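PDB 3GVE: YfkN protein from Bacillus subtilis subsp. subtilis, which belongs to the calcineurin-like phosphoesterase family and holds a manganese ion and a magnesium ion in one two-metal site. Local coordinates for residues Lys88-Ile93 and Asp119-Gly124; Asp209-Leu214 and Lys240-Ile245; Gly274-Met279 and Ala304-Ser309. One frame throughout, in Å; residues are numbered along the deposited sequence.

The three contacts follow one another along the chain, each closing before the next opens. Contact 1 sets the start of helix 91-98 against the end of helix 115-123, on the opposite side of the chain's centre from the other two; its centre lies about 26 Å from that of contact 2 and 31 Å from that of contact 3. Contacts 2 and 3 have centres about 11 Å apart and meet through neighbouring parallel strands, 244-247 and 275-280, where Ile245 N probably donates to Pro276 O. Contact 2 is therefore pairing within the larger sheet, and contact 3 carries that sheet onto the edge strand of the smaller one. His216 follows strand 210-215 at once, and His249 and His251 come shortly after strand 244-247; all three bind the metals.

Contact 1. Residues Lys88-Ile93 and Asp119-Gly124; sequences KTHPII and DGTIKG
Gly124 O is held twice, by Asn97 ND2 and by a water that donates to it and also lies 2.7 Å from Thr89 OG1. Beside this bridge Thr89 CG2 lies 3.8 Å from the same Gly124 O, while Ile93 CG2 rests on the carbonyl group, 3.6 Å from Gly124 C. Two further waters fill the seam between the backbones: one receives the N-H of His90 and bonds to Thr121 O, the other joins Lys88 O to Gly120 O. The arrangement sets the N-terminus of helix 91-98 against the C-terminal part of helix 115-123, both helices of the calcineurin-like phosphoesterase fold. His90 is the N-cap of the first. Its chi1 of -168° sets the imidazole beside the carbonyl carbon, over the start of the helix, where ND1 accepts from Ile92 N at 3.1 Å, the donor almost in the ring plane, which fixes the ring's rotation. The far edge of the ring then meets Thr121, CD2 lying 3.4 Å from OG1, a hydroxyl already bonded to Phe117 O one turn earlier. Thr121 CG2 fills the angle between this ring and Ile93 CG1, 3.6 Å away, and helix 70-85 covers both partners through Ala75 on His90 and Ile83 on Thr121.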
ATOM      1  N   LYS A  88      -7.215 -26.092 -11.789  1.00 21.46           N
ATOM      2  CA  LYS A  88      -6.004 -25.743 -11.072  1.00 20.21           C
ATOM      3  C   LYS A  88      -6.444 -25.099  -9.792  1.00 15.69           C
ATOM      4  O   LYS A  88      -7.400 -24.362  -9.776  1.00 16.22           O
ATOM      5  CB  LYS A  88      -5.187 -24.729 -11.854  1.00 23.25           C
ATOM      6  CG  LYS A  88      -4.114 -25.329 -12.727  1.00 26.78           C
ATOM      7  CD  LYS A  88      -3.326 -24.234 -13.431  1.00 29.11           C
ATOM      8  CE  LYS A  88      -3.222 -24.497 -14.926  1.00 31.26           C
ATOM      9  NZ  LYS A  88      -1.860 -24.825 -15.339  1.00 32.51           N
ATOM     10  N   THR A  89      -5.745 -25.398  -8.716  1.00 13.63           N
ATOM     11  CA  THR A  89      -5.966 -24.705  -7.452  1.00 13.18           C
ATOM     12  C   THR A  89      -5.278 -23.335  -7.483  1.00 11.45           C
ATOM     13  O   THR A  89      -4.159 -23.211  -7.926  1.00 12.25           O
ATOM     14  CB  THR A  89      -5.375 -25.511  -6.300  1.00 13.99           C
ATOM     15  OG1 THR A  89      -5.959 -26.813  -6.298  1.00 16.89           O
ATOM     16  CG2 THR A  89      -5.655 -24.838  -4.956  1.00 13.68           C
ATOM     17  N   HIS A  90      -5.946 -22.302  -7.001  1.00 10.45           N
ATOM     18  CA  HIS A  90      -5.291 -20.997  -6.898  1.00 10.41           C
ATOM     19  C   HIS A  90      -4.010 -21.202  -6.070  1.00 10.00           C
ATOM     20  O   HIS A  90      -4.068 -21.763  -5.001  1.00  9.52           O
ATOM     21  CB  HIS A  90      -6.228 -20.010  -6.198  1.00  9.78           C
ATOM     22  CG  HIS A  90      -5.781 -18.583  -6.286  1.00  8.67           C
ATOM     23  ND1 HIS A  90      -4.552 -18.162  -5.828  1.00 10.24           N
ATOM     24  CD2 HIS A  90      -6.390 -17.490  -6.793  1.00  9.14           C
ATOM     25  CE1 HIS A  90      -4.429 -16.868  -6.040  1.00  9.77           C
ATOM     26  NE2 HIS A  90      -5.531 -16.434  -6.619  1.00  9.56           N
ATOM     27  N   PRO A  91      -2.864 -20.732  -6.560  1.00 10.61           N
ATOM     28  CA  PRO A  91      -1.596 -20.945  -5.845  1.00 10.44           C
ATOM     29  C   PRO A  91      -1.602 -20.432  -4.398  1.00 10.10           C
ATOM     30  O   PRO A  91      -0.982 -21.037  -3.556  1.00 10.43           O
ATOM     31  CB  PRO A  91      -0.587 -20.177  -6.703  1.00 12.62           C
ATOM     32  CG  PRO A  91      -1.134 -20.286  -8.052  1.00 14.21           C
ATOM     33  CD  PRO A  91      -2.625 -20.138  -7.887  1.00 12.38           C
ATOM     34  N   ILE A  92      -2.309 -19.344  -4.120  1.00  9.57           N
ATOM     35  CA  ILE A  92      -2.412 -18.876  -2.740  1.00  9.52           C
ATOM     36  C   ILE A  92      -3.185 -19.894  -1.878  1.00  8.91           C
ATOM     37  O   ILE A  92      -2.794 -20.218  -0.766  1.00  9.58           O
ATOM     38  CB  ILE A  92      -3.041 -17.481  -2.671  1.00 10.12           C
ATOM     39  CG1 ILE A  92      -2.046 -16.459  -3.232  1.00 10.34           C
ATOM     40  CG2 ILE A  92      -3.448 -17.146  -1.237  1.00 11.15           C
ATOM     41  CD1 ILE A  92      -2.618 -15.068  -3.385  1.00 11.29           C
ATOM     42  N   ILE A  93      -4.280 -20.398  -2.425  1.00  9.06           N
ATOM     43  CA  ILE A  93      -5.047 -21.447  -1.768  1.00  8.53           C
ATOM     44  C   ILE A  93      -4.213 -22.724  -1.556  1.00  8.81           C
ATOM     45  O   ILE A  93      -4.331 -23.360  -0.530  1.00  9.71           O
ATOM     46  CB  ILE A  93      -6.371 -21.734  -2.520  1.00  9.06           C
ATOM     47  CG1 ILE A  93      -7.264 -20.470  -2.537  1.00 10.39           C
ATOM     48  CG2 ILE A  93      -7.118 -22.940  -1.902  1.00 10.11           C
ATOM     49  CD1 ILE A  93      -7.665 -19.944  -1.130  1.00 11.35           C
ATOM     50  N   ASP A 119     -15.421 -17.683  -7.110  1.00  9.78           N
ATOM     51  CA  ASP A 119     -16.017 -19.009  -6.975  1.00 10.63           C
ATOM     52  C   ASP A 119     -14.969 -20.075  -7.307  1.00 10.04           C
ATOM     53  O   ASP A 119     -14.857 -21.056  -6.616  1.00  9.99           O
ATOM     54  CB  ASP A 119     -17.234 -19.182  -7.890  1.00 10.92           C
ATOM     55  CG  ASP A 119     -18.490 -18.491  -7.361  1.00 11.88           C
ATOM     56  OD1 ASP A 119     -18.616 -18.231  -6.156  1.00 12.49           O
ATOM     57  OD2 ASP A 119     -19.360 -18.228  -8.197  1.00 13.00           O
ATOM     58  N   GLY A 120     -14.207 -19.863  -8.365  1.00 10.81           N
ATOM     59  CA  GLY A 120     -13.188 -20.820  -8.764  1.00 10.90           C
ATOM     60  C   GLY A 120     -12.103 -20.955  -7.715  1.00 10.49           C
ATOM     61  O   GLY A 120     -11.628 -22.028  -7.438  1.00 10.94           O
ATOM     62  N   THR A 121     -11.723 -19.831  -7.124  1.00  9.81           N
ATOM     63  CA  THR A 121     -10.696 -19.800  -6.073  1.00 10.01           C
ATOM     64  C   THR A 121     -11.124 -20.629  -4.867  1.00  9.39           C
ATOM     65  O   THR A 121     -10.360 -21.408  -4.348  1.00  9.39           O
ATOM     66  CB  THR A 121     -10.393 -18.343  -5.642  1.00 10.86           C
ATOM     67  OG1 THR A 121      -9.773 -17.656  -6.721  1.00 11.12           O
ATOM     68  CG2 THR A 121      -9.454 -18.298  -4.441  1.00 10.63           C
ATOM     69  N   ILE A 122     -12.374 -20.453  -4.452  1.00  9.62           N
ATOM     70  CA  ILE A 122     -12.942 -21.170  -3.323  1.00 10.16           C
ATOM     71  C   ILE A 122     -12.987 -22.689  -3.573  1.00 10.91           C
ATOM     72  O   ILE A 122     -12.801 -23.459  -2.655  1.00 11.35           O
ATOM     73  CB  ILE A 122     -14.359 -20.605  -2.992  1.00 10.29           C
ATOM     74  CG1 ILE A 122     -14.237 -19.187  -2.435  1.00 11.24           C
ATOM     75  CG2 ILE A 122     -15.084 -21.476  -2.002  1.00 11.21           C
ATOM     76  CD1 ILE A 122     -15.566 -18.412  -2.397  1.00 12.16           C
ATOM     77  N   LYS A 123     -13.240 -23.099  -4.813  1.00 10.46           N
ATOM     78  CA  LYS A 123     -13.381 -24.531  -5.156  1.00 11.39           C
ATOM     79  C   LYS A 123     -12.183 -25.369  -4.752  1.00 11.55           C
ATOM     80  O   LYS A 123     -12.317 -26.516  -4.414  1.00 13.52           O
ATOM     81  CB  LYS A 123     -13.573 -24.725  -6.663  1.00 13.78           C
ATOM     82  CG  LYS A 123     -14.892 -24.253  -7.196  1.00 15.01           C
ATOM     83  CD  LYS A 123     -14.968 -24.395  -8.721  1.00 15.42           C
ATOM     84  CE  LYS A 123     -16.215 -23.694  -9.215  1.00 16.20           C
ATOM     85  NZ  LYS A 123     -16.477 -23.970 -10.608  1.00 16.07           N
ATOM     86  N   GLY A 124     -11.006 -24.773  -4.836  1.00 10.17           N
ATOM     87  CA  GLY A 124      -9.762 -25.446  -4.530  1.00 10.72           C
ATOM     88  C   GLY A 124      -9.347 -25.545  -3.044  1.00 10.61           C
ATOM     89  O   GLY A 124      -8.377 -26.232  -2.749  1.00 10.93           O
TER
HETATM   90  O   HOH W   1      -9.685 -23.909  -8.364  1.00 15.01           O
HETATM   91  O   HOH W   2      -7.238 -28.147  -4.302  1.00 23.55           O
HETATM   92  O   HOH W   3      -8.606 -22.751  -6.000  1.00 11.70           O

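Contact 2. Residues Asp209-Leu214 and Lys240-Ile245; sequences DVIIAL and KGIDAI
Ile211 and Asp243 meet where two parallel strands of a beta-alpha-beta unit, 210-215 and 244-247 with helix 232-238 between them, begin to pair. Regular pairing lies further on, at the bridges Ile212 with Ala244 and Ala213 with Ile245; before them residues 241-243 are still irregular, and a side chain does what a backbone carbonyl would do. Asp243 holds its carboxylate beside its own backbone N (chi1 -58°), which turns OD2 across to Ile211 N at 2.8 Å. The bond is fairly straight (158°) and uses the anti lone pair of OD2. The same residue answers from its backbone: Asp243 N donates to Ile211 O at 2.9 Å, in the carbonyl plane, so Ile211 is gripped at both its N-H and its C=O. Ala244 N adds a weak second bond to that oxygen. On the flank of this grip Ile211 lays its CG1 branch, anti to the carbonyl carbon, over Gly241 O, with CD1 reaching 3.5 Å from that oxygen, and Met203 and Lys204 of helix 192-205 cover it. Ala213 CB sits in a notch between two isoleucines, 4.0 Å from Ile242 CG2 and 4.2 Å from Ile245 CG1, and Ile200 of the same helix touches Ile242. The other face carries Ile212, whose CG1 lies near Ala244 CB; there Val210 and Ala244 pack on Leu292, Leu294 and Ile290 of strand 286-297. Helix on one face and second sheet on the other is the layered build of the calcineurin-like family. Further along, Ala213 N points almost straight at Ala244 O, 2.9 Å away with an angle of 171° at the hydrogen.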
ATOM      1  N   ASP A 209     -21.231 -25.485  19.556  1.00 13.11           N
ATOM      2  CA  ASP A 209     -20.846 -25.230  20.945  1.00 13.92           C
ATOM      3  C   ASP A 209     -19.991 -23.967  21.088  1.00 13.73           C
ATOM      4  O   ASP A 209     -20.072 -23.269  22.080  1.00 14.73           O
ATOM      5  CB  ASP A 209     -20.058 -26.409  21.499  1.00 14.49           C
ATOM      6  CG  ASP A 209     -20.887 -27.653  21.615  1.00 15.99           C
ATOM      7  OD1 ASP A 209     -21.980 -27.563  22.207  1.00 16.67           O
ATOM      8  OD2 ASP A 209     -20.433 -28.679  21.118  1.00 16.42           O
ATOM      9  N   VAL A 210     -19.146 -23.723  20.095  1.00 11.75           N
ATOM     10  CA  VAL A 210     -18.241 -22.570  20.054  1.00 11.90           C
ATOM     11  C   VAL A 210     -18.408 -21.927  18.693  1.00 11.24           C
ATOM     12  O   VAL A 210     -18.399 -22.614  17.702  1.00 12.86           O
ATOM     13  CB  VAL A 210     -16.772 -23.007  20.220  1.00 13.75           C
ATOM     14  CG1 VAL A 210     -15.824 -21.816  20.033  1.00 14.83           C
ATOM     15  CG2 VAL A 210     -16.563 -23.657  21.585  1.00 15.14           C
ATOM     16  N   ILE A 211     -18.593 -20.615  18.667  1.00 10.44           N
ATOM     17  CA  ILE A 211     -18.796 -19.897  17.414  1.00 10.61           C
ATOM     18  C   ILE A 211     -17.678 -18.865  17.217  1.00  9.04           C
ATOM     19  O   ILE A 211     -17.465 -18.004  18.068  1.00  9.68           O
ATOM     20  CB  ILE A 211     -20.195 -19.205  17.361  1.00 11.34           C
ATOM     21  CG1 ILE A 211     -21.317 -20.258  17.264  1.00 12.47           C
ATOM     22  CG2 ILE A 211     -20.267 -18.236  16.173  1.00 12.23           C
ATOM     23  CD1 ILE A 211     -22.718 -19.687  17.329  1.00 13.93           C
ATOM     24  N   ILE A 212     -16.989 -18.975  16.073  1.00  8.75           N
ATOM     25  CA  ILE A 212     -15.838 -18.054  15.735  1.00  8.30           C
ATOM     26  C   ILE A 212     -16.281 -17.210  14.581  1.00  8.78           C
ATOM     27  O   ILE A 212     -16.708 -17.727  13.520  1.00  8.93           O
ATOM     28  CB  ILE A 212     -14.607 -18.881  15.387  1.00  9.18           C
ATOM     29  CG1 ILE A 212     -14.174 -19.733  16.602  1.00 10.26           C
ATOM     30  CG2 ILE A 212     -13.484 -17.915  15.005  1.00  9.81           C
ATOM     31  CD1 ILE A 212     -13.196 -20.814  16.259  1.00 11.05           C
ATOM     32  N   ALA A 213     -16.258 -15.892  14.778  1.00  8.23           N
ATOM     33  CA  ALA A 213     -16.579 -14.968  13.698  1.00  8.20           C
ATOM     34  C   ALA A 213     -15.327 -14.543  12.958  1.00  8.28           C
ATOM     35  O   ALA A 213     -14.416 -13.956  13.624  1.00  8.85           O
ATOM     36  CB  ALA A 213     -17.264 -13.716  14.304  1.00  9.40           C
ATOM     37  N   LEU A 214     -15.287 -14.804  11.665  1.00  8.01           N
ATOM     38  CA  LEU A 214     -14.267 -14.269  10.791  1.00  7.81           C
ATOM     39  C   LEU A 214     -14.843 -12.960  10.237  1.00  7.42           C
ATOM     40  O   LEU A 214     -15.472 -12.912   9.200  1.00  8.18           O
ATOM     41  CB  LEU A 214     -13.925 -15.296   9.716  1.00  8.22           C
ATOM     42  CG  LEU A 214     -13.596 -16.697  10.277  1.00  8.70           C
ATOM     43  CD1 LEU A 214     -13.296 -17.683   9.170  1.00  9.62           C
ATOM     44  CD2 LEU A 214     -12.464 -16.687  11.289  1.00  9.47           C
ATOM     45  N   LYS A 240     -25.535 -12.139  20.425  1.00 13.88           N
ATOM     46  CA  LYS A 240     -25.315 -13.089  21.505  1.00 16.52           C
ATOM     47  C   LYS A 240     -24.897 -14.411  20.899  1.00 16.38           C
ATOM     48  O   LYS A 240     -25.493 -14.850  19.936  1.00 19.12           O
ATOM     49  CB  LYS A 240     -26.614 -13.288  22.290  1.00 22.00           C
ATOM     50  CG  LYS A 240     -26.471 -13.237  23.785  1.00 27.34           C
ATOM     51  CD  LYS A 240     -27.816 -12.960  24.474  1.00 30.51           C
ATOM     52  CE  LYS A 240     -28.674 -14.218  24.523  1.00 32.28           C
ATOM     53  NZ  LYS A 240     -29.949 -14.071  25.277  1.00 33.44           N
ATOM     54  N   GLY A 241     -23.890 -15.054  21.454  1.00 14.70           N
ATOM     55  CA  GLY A 241     -23.515 -16.363  20.956  1.00 14.35           C
ATOM     56  C   GLY A 241     -22.173 -16.475  20.249  1.00 12.75           C
ATOM     57  O   GLY A 241     -21.752 -17.552  19.940  1.00 13.06           O
ATOM     58  N   ILE A 242     -21.513 -15.354  19.994  1.00 11.47           N
ATOM     59  CA  ILE A 242     -20.175 -15.384  19.409  1.00 11.24           C
ATOM     60  C   ILE A 242     -19.165 -15.509  20.535  1.00 10.78           C
ATOM     61  O   ILE A 242     -19.168 -14.736  21.477  1.00 12.51           O
ATOM     62  CB  ILE A 242     -19.872 -14.112  18.608  1.00 12.07           C
ATOM     63  CG1 ILE A 242     -20.839 -13.994  17.428  1.00 13.47           C
ATOM     64  CG2 ILE A 242     -18.413 -14.123  18.133  1.00 10.98           C
ATOM     65  CD1 ILE A 242     -20.760 -12.660  16.650  1.00 14.17           C
ATOM     66  N   ASP A 243     -18.301 -16.502  20.421  1.00 10.25           N
ATOM     67  CA  ASP A 243     -17.289 -16.766  21.438  1.00 10.43           C
ATOM     68  C   ASP A 243     -15.909 -16.168  21.166  1.00 10.06           C
ATOM     69  O   ASP A 243     -15.113 -16.049  22.071  1.00 10.25           O
ATOM     70  CB  ASP A 243     -17.162 -18.266  21.662  1.00 11.69           C
ATOM     71  CG  ASP A 243     -18.484 -18.880  22.074  1.00 13.07           C
ATOM     72  OD1 ASP A 243     -19.013 -18.495  23.130  1.00 14.75           O
ATOM     73  OD2 ASP A 243     -19.008 -19.697  21.321  1.00 12.82           O
ATOM     74  N   ALA A 244     -15.641 -15.824  19.909  1.00  9.26           N
ATOM     75  CA  ALA A 244     -14.347 -15.260  19.512  1.00  9.32           C
ATOM     76  C   ALA A 244     -14.534 -14.505  18.217  1.00  8.51           C
ATOM     77  O   ALA A 244     -15.278 -14.944  17.370  1.00  9.13           O
ATOM     78  CB  ALA A 244     -13.341 -16.376  19.320  1.00 10.28           C
ATOM     79  N   ILE A 245     -13.824 -13.390  18.086  1.00  8.47           N
ATOM     80  CA  ILE A 245     -13.884 -12.561  16.884  1.00  8.21           C
ATOM     81  C   ILE A 245     -12.489 -12.296  16.331  1.00  7.49           C
ATOM     82  O   ILE A 245     -11.621 -11.797  17.023  1.00  8.49           O
ATOM     83  CB  ILE A 245     -14.575 -11.202  17.158  1.00  8.72           C
ATOM     84  CG1 ILE A 245     -16.010 -11.426  17.649  1.00  9.96           C
ATOM     85  CG2 ILE A 245     -14.569 -10.342  15.893  1.00 10.79           C
ATOM     86  CD1 ILE A 245     -16.667 -10.148  18.257  1.00 11.25           C
TER
HETATM   87  O   HOH W   4     -20.006 -21.221  24.089  1.00 18.47           O

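Contact 3. Residues Gly274-Met279 and Ala304-Ser309; sequences GIPVVM and ADSKGS
Val278 and Gly308 bring together the two sheets of the calcineurin-like beta sandwich: strand 275-279 belongs to the larger sheet and strand 305-309 to the outermost strand of the smaller one. The segments run nearly alongside each other, 13° apart and 5.6 Å between axes at the closest point, yet they touch by packing and not by backbone pairing. The tight end is at Val278. Its CG1, turned beside the backbone N (chi1 -63°), packs on the Gly308-Ser309 backbone, 3.4 Å from Ser309 O and 3.6 Å from Gly308 CA. Such a close approach depends on Gly308 having no side chain on the surface it turns to the other strand. Ile290 of strand 286-297 and Ile246 also pack on Val278. Midway, the Pro276 ring meets the strand with CB against the Lys307 carbonyl and CG 3.8 Å from Ser306 CB, with Ile290 and Leu292 touching the ring as well. The contact then slackens toward the solvent, where Lys307 points away and a classic beta bulge lies at Ala304 and Asp305, where the chain also turns a corner; Asp305 forms a salt bridge with Lys269. At this loose end the gap is spanned by a water, which lies 2.7 Å from Ser306 OG and donates to Gly274 O, likewise 2.7 Å away.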
ATOM      1  N   GLY A 274     -16.370  -8.657  26.762  1.00 10.87           N
ATOM      2  CA  GLY A 274     -16.060  -9.963  27.308  1.00 11.19           C
ATOM      3  C   GLY A 274     -15.704 -11.018  26.287  1.00 10.92           C
ATOM      4  O   GLY A 274     -15.428 -12.123  26.656  1.00 14.43           O
ATOM      5  N   ILE A 275     -15.704 -10.661  25.012  1.00  9.71           N
ATOM      6  CA  ILE A 275     -15.385 -11.603  23.938  1.00  9.76           C
ATOM      7  C   ILE A 275     -13.984 -11.316  23.427  1.00  9.43           C
ATOM      8  O   ILE A 275     -13.687 -10.173  23.144  1.00  8.87           O
ATOM      9  CB  ILE A 275     -16.385 -11.432  22.780  1.00 10.77           C
ATOM     10  CG1 ILE A 275     -17.802 -11.763  23.271  1.00 13.12           C
ATOM     11  CG2 ILE A 275     -16.014 -12.302  21.576  1.00 10.64           C
ATOM     12  CD1 ILE A 275     -18.907 -11.408  22.287  1.00 14.15           C
ATOM     13  N   PRO A 276     -13.132 -12.333  23.300  1.00  9.23           N
ATOM     14  CA  PRO A 276     -11.783 -12.073  22.784  1.00  8.76           C
ATOM     15  C   PRO A 276     -11.836 -11.666  21.310  1.00  8.15           C
ATOM     16  O   PRO A 276     -12.592 -12.232  20.523  1.00  8.55           O
ATOM     17  CB  PRO A 276     -11.063 -13.418  22.966  1.00  9.54           C
ATOM     18  CG  PRO A 276     -12.128 -14.434  22.989  1.00 10.29           C
ATOM     19  CD  PRO A 276     -13.357 -13.769  23.563  1.00 10.27           C
ATOM     20  N   VAL A 277     -11.027 -10.668  20.987  1.00  8.74           N
ATOM     21  CA  VAL A 277     -10.927 -10.113  19.650  1.00  8.51           C
ATOM     22  C   VAL A 277      -9.458  -9.914  19.329  1.00  8.15           C
ATOM     23  O   VAL A 277      -8.708  -9.442  20.158  1.00  8.49           O
ATOM     24  CB  VAL A 277     -11.598  -8.723  19.589  1.00  8.94           C
ATOM     25  CG1 VAL A 277     -11.451  -8.102  18.190  1.00  9.88           C
ATOM     26  CG2 VAL A 277     -13.071  -8.824  20.000  1.00 10.16           C
ATOM     27  N   VAL A 278      -9.068 -10.265  18.117  1.00  7.97           N
ATOM     28  CA  VAL A 278      -7.711  -9.974  17.667  1.00  7.72           C
ATOM     29  C   VAL A 278      -7.739  -9.357  16.274  1.00  7.50           C
ATOM     30  O   VAL A 278      -8.569  -9.701  15.450  1.00  8.80           O
ATOM     31  CB  VAL A 278      -6.794 -11.237  17.699  1.00  8.34           C
ATOM     32  CG1 VAL A 278      -6.659 -11.744  19.145  1.00  8.93           C
ATOM     33  CG2 VAL A 278      -7.317 -12.336  16.765  1.00  9.19           C
HETATM   34  N   MSE A 279      -6.799  -8.455  16.036  1.00  7.74           N
HETATM   35  CA  MSE A 279      -6.597  -7.854  14.720  1.00  8.40           C
HETATM   36  C   MSE A 279      -5.092  -7.819  14.476  1.00  8.16           C
HETATM   37  O   MSE A 279      -4.381  -6.939  14.962  1.00  8.40           O
HETATM   38  CB  MSE A 279      -7.178  -6.436  14.632  1.00  9.14           C
HETATM   39  CG  MSE A 279      -6.928  -5.778  13.266  1.00  9.30           C
HETATM   40 SE   MSE A 279      -7.379  -3.892  13.235  0.75 12.62          SE
HETATM   41  CE  MSE A 279      -9.291  -4.031  13.408  1.00 10.95           C
ATOM     42  N   ALA A 304     -15.194 -20.189  29.991  1.00 16.38           N
ATOM     43  CA  ALA A 304     -14.907 -19.876  31.398  1.00 16.41           C
ATOM     44  C   ALA A 304     -13.895 -18.728  31.467  1.00 16.46           C
ATOM     45  O   ALA A 304     -13.886 -17.952  32.432  1.00 18.71           O
ATOM     46  CB  ALA A 304     -14.371 -21.069  32.080  1.00 17.37           C
ATOM     47  N   ASP A 305     -12.950 -18.669  30.538  1.00 15.56           N
ATOM     48  CA  ASP A 305     -11.929 -17.607  30.532  1.00 16.78           C
ATOM     49  C   ASP A 305     -11.437 -17.470  29.100  1.00 15.31           C
ATOM     50  O   ASP A 305     -11.569 -18.393  28.331  1.00 14.56           O
ATOM     51  CB  ASP A 305     -10.768 -17.955  31.474  1.00 19.59           C
ATOM     52  CG  ASP A 305      -9.864 -16.755  31.806  1.00 22.91           C
ATOM     53  OD1 ASP A 305     -10.256 -15.616  31.584  1.00 23.48           O
ATOM     54  OD2 ASP A 305      -8.758 -16.987  32.322  1.00 25.87           O
ATOM     55  N   SER A 306     -10.880 -16.315  28.757  1.00 13.96           N
ATOM     56  CA  SER A 306     -10.465 -16.078  27.339  1.00 13.51           C
ATOM     57  C   SER A 306      -9.367 -15.068  27.328  1.00 12.94           C
ATOM     58  O   SER A 306      -9.192 -14.281  28.275  1.00 14.83           O
ATOM     59  CB  SER A 306     -11.635 -15.582  26.528  1.00 14.09           C
ATOM     60  OG  SER A 306     -12.072 -14.386  26.990  1.00 14.18           O
ATOM     61  N   LYS A 307      -8.615 -15.013  26.249  1.00 11.78           N
ATOM     62  CA  LYS A 307      -7.621 -13.963  26.055  1.00 12.03           C
ATOM     63  C   LYS A 307      -7.423 -13.768  24.551  1.00 11.01           C
ATOM     64  O   LYS A 307      -7.392 -14.768  23.837  1.00 11.53           O
ATOM     65  CB  LYS A 307      -6.303 -14.390  26.697  1.00 13.74           C
ATOM     66  CG  LYS A 307      -5.188 -13.350  26.635  1.00 16.32           C
ATOM     67  CD  LYS A 307      -3.918 -13.897  27.309  1.00 20.70           C
ATOM     68  CE  LYS A 307      -2.706 -13.063  27.002  1.00 25.82           C
ATOM     69  NZ  LYS A 307      -2.767 -11.788  27.655  1.00 29.33           N
ATOM     70  N   GLY A 308      -7.289 -12.514  24.087  1.00 10.34           N
ATOM     71  CA  GLY A 308      -6.848 -12.193  22.733  1.00  9.61           C
ATOM     72  C   GLY A 308      -5.496 -11.534  22.775  1.00  9.19           C
ATOM     73  O   GLY A 308      -5.305 -10.571  23.563  1.00 10.96           O
ATOM     74  N   SER A 309      -4.576 -11.963  21.947  1.00  9.67           N
ATOM     75  CA  SER A 309      -3.258 -11.359  21.864  1.00 10.13           C
ATOM     76  C   SER A 309      -2.747 -11.412  20.456  1.00  9.13           C
ATOM     77  O   SER A 309      -3.309 -12.151  19.603  1.00  9.01           O
ATOM     78  CB  SER A 309      -2.289 -12.120  22.791  1.00 12.50           C
ATOM     79  OG  SER A 309      -2.135 -13.452  22.484  1.00 15.13           O
TER
HETATM   80  O   HOH W   5     -14.739 -14.678  26.853  1.00 15.32           O